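Local coordinates for putative sesquiterpene cyclase (Kitasatospora setae, PDB 4MC3), which catalyses the magnesium-dependent 1,11-cyclization of (2E,6E)-farnesyl diphosphate, with addition of water, to (2Z,6E)-hedycaryol and diphosphate, at residues V220-S225 and Q235-T240. Numbering follows the deposited sequence.
Sequences VNDVFS and QHNAVT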
loop_
_atom_site.group_PDB
_atom_site.type_symbol
_atom_site.label_atom_id
_atom_site.label_comp_id
_atom_site.label_asym_id
_atom_site.label_seq_id
_atom_site.Cartn_x
_atom_site.Cartn_y
_atom_site.Cartn_z
ATOM N N VAL A 220 10.718 -6.795 -0.822
ATOM C CA VAL A 220 11.861 -6.110 -0.195
ATOM C C VAL A 220 11.575 -5.983 1.305
ATOM O O VAL A 220 12.456 -6.281 2.135
ATOM C CB VAL A 220 12.136 -4.751 -0.877
ATOM C CG1 VAL A 220 13.056 -3.869 -0.023
ATOM C CG2 VAL A 220 12.668 -5.013 -2.260
ATOM N N ASN A 221 10.367 -5.545 1.676
ATOM C CA ASN A 221 9.914 -5.492 3.088
ATOM C C ASN A 221 10.120 -6.849 3.775
ATOM O O ASN A 221 10.639 -6.890 4.874
ATOM C CB ASN A 221 8.469 -4.978 3.228
ATOM C CG ASN A 221 7.934 -5.013 4.658
ATOM O OD1 ASN A 221 7.464 -6.050 5.133
ATOM N ND2 ASN A 221 7.951 -3.863 5.336
ATOM N N ASP A 222 9.771 -7.946 3.112
ATOM C CA ASP A 222 9.879 -9.275 3.699
ATOM C C ASP A 222 11.347 -9.571 4.044
ATOM O O ASP A 222 11.644 -10.128 5.101
ATOM C CB ASP A 222 9.337 -10.365 2.761
ATOM C CG ASP A 222 7.840 -10.445 2.698
ATOM O OD1 ASP A 222 7.115 -9.629 3.293
ATOM O OD2 ASP A 222 7.353 -11.386 2.003
ATOM N N VAL A 223 12.249 -9.233 3.140
ATOM C CA VAL A 223 13.673 -9.494 3.364
ATOM C C VAL A 223 14.203 -8.706 4.566
ATOM O O VAL A 223 14.940 -9.260 5.407
ATOM C CB VAL A 223 14.508 -9.222 2.101
ATOM C CG1 VAL A 223 16.006 -9.288 2.384
ATOM C CG2 VAL A 223 14.135 -10.198 0.980
ATOM N N PHE A 224 13.847 -7.431 4.631
ATOM C CA PHE A 224 14.197 -6.582 5.799
ATOM C C PHE A 224 13.494 -6.944 7.114
ATOM O O PHE A 224 13.954 -6.543 8.172
ATOM C CB PHE A 224 14.029 -5.087 5.490
ATOM C CG PHE A 224 15.114 -4.527 4.596
ATOM C CD1 PHE A 224 14.913 -4.310 3.244
ATOM C CD2 PHE A 224 16.362 -4.202 5.133
ATOM C CE1 PHE A 224 15.923 -3.792 2.428
ATOM C CE2 PHE A 224 17.378 -3.692 4.326
ATOM C CZ PHE A 224 17.156 -3.492 2.970
ATOM N N SER A 225 12.397 -7.695 7.037
ATOM C CA SER A 225 11.561 -8.067 8.158
ATOM C C SER A 225 11.906 -9.428 8.745
ATOM O O SER A 225 11.491 -9.729 9.866
ATOM C CB SER A 225 10.090 -8.132 7.700
ATOM O OG SER A 225 9.551 -6.851 7.579
ATOM N N GLN A 235 4.866 -16.205 10.189
ATOM C CA GLN A 235 5.178 -17.183 9.169
ATOM C C GLN A 235 5.037 -16.568 7.766
ATOM O O GLN A 235 5.536 -17.131 6.771
ATOM C CB GLN A 235 4.203 -18.367 9.345
ATOM C CG GLN A 235 4.751 -19.749 9.022
ATOM C CD GLN A 235 5.986 -20.134 9.832
ATOM O OE1 GLN A 235 6.232 -19.606 10.918
ATOM N NE2 GLN A 235 6.767 -21.071 9.303
ATOM N N HIS A 236 4.355 -15.414 7.691
ATOM C CA HIS A 236 3.806 -14.895 6.436
ATOM C C HIS A 236 4.818 -13.959 5.833
ATOM O O HIS A 236 4.683 -12.721 5.889
ATOM C CB HIS A 236 2.422 -14.245 6.613
ATOM C CG HIS A 236 1.364 -15.219 6.997
ATOM N ND1 HIS A 236 1.172 -15.631 8.296
ATOM C CD2 HIS A 236 0.476 -15.910 6.246
ATOM C CE1 HIS A 236 0.192 -16.519 8.330
ATOM N NE2 HIS A 236 -0.251 -16.700 7.100
ATOM N N ASN A 237 5.803 -14.579 5.188
ATOM C CA ASN A 237 7.012 -13.906 4.705
ATOM C C ASN A 237 7.543 -14.814 3.628
ATOM O O ASN A 237 7.712 -16.011 3.839
ATOM C CB ASN A 237 7.993 -13.722 5.845
ATOM C CG ASN A 237 9.244 -12.965 5.457
ATOM O OD1 ASN A 237 10.011 -13.390 4.611
ATOM N ND2 ASN A 237 9.471 -11.825 6.133
ATOM N N ALA A 238 7.843 -14.245 2.481
ATOM C CA ALA A 238 8.262 -15.048 1.338
ATOM C C ALA A 238 9.562 -15.799 1.643
ATOM O O ALA A 238 9.776 -16.895 1.147
ATOM C CB ALA A 238 8.441 -14.169 0.110
ATOM N N VAL A 239 10.460 -15.184 2.396
ATOM C CA VAL A 239 11.721 -15.831 2.733
ATOM C C VAL A 239 11.458 -17.124 3.490
ATOM O O VAL A 239 11.945 -18.209 3.139
ATOM C CB VAL A 239 12.632 -14.920 3.537
ATOM C CG1 VAL A 239 13.901 -15.691 3.916
ATOM C CG2 VAL A 239 12.995 -13.679 2.760
ATOM N N THR A 240 10.670 -16.994 4.526
ATOM C CA THR A 240 10.296 -18.130 5.373
ATOM C C THR A 240 9.562 -19.206 4.591
ATOM O O THR A 240 9.789 -20.378 4.800
ATOM C CB THR A 240 9.435 -17.624 6.555
ATOM O OG1 THR A 240 10.193 -16.611 7.215
ATOM C CG2 THR A 240 9.088 -18.730 7.516
HETATM O O HOH W 1 6.251 -9.603 5.786
#
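D222 receives two hydrogen bonds from the start of helix 238-246: its backbone O from the side chain of N237, and its carboxylate from the backbone N of A238. ND2 of N237 donates to O of D222 at 2.9 Å, almost within its own amide plane, though it reaches the oxygen from a tilt of 24° to the carbonyl plane. One residue on, A238 N gives a nearly straight bond of 2.9 Å to OD2 of D222, arriving from above the carboxylate plane. The two side chains of D222 and N237 pass each other in opposite directions, CB of D222 lying 3.6 Å from N237 OD1. That OD1 caps helix 238-246, accepting V239 N in its carbonyl plane; N237, the N-cap residue, thus accepts V239 N at one end of its amide and donates to helix 204-225 with the other, a reach set by CG lying anti to the backbone N (chi1 -177°). Replacing N237 with an alanine would probably leave V239 N without its capping acceptor and D222 O without this donor. In this class I terpene cyclase, D222 belongs to the NSE motif, whose N221 and S225 probably bind magnesium, as in relatives; S225 OG bonds to N221 O. OD2 of D222 is also hydrogen-bonded to Y171 OH, while OD1 makes a salt bridge with R175, a probable substrate-binding residue, and takes a water at 2.6 Å. On the apolar flank, V239 lays CG2 against CG2 of V223 at 4.1 Å, the side chains crossing at about a right angle, and both valines touch V257 of helix 250-282.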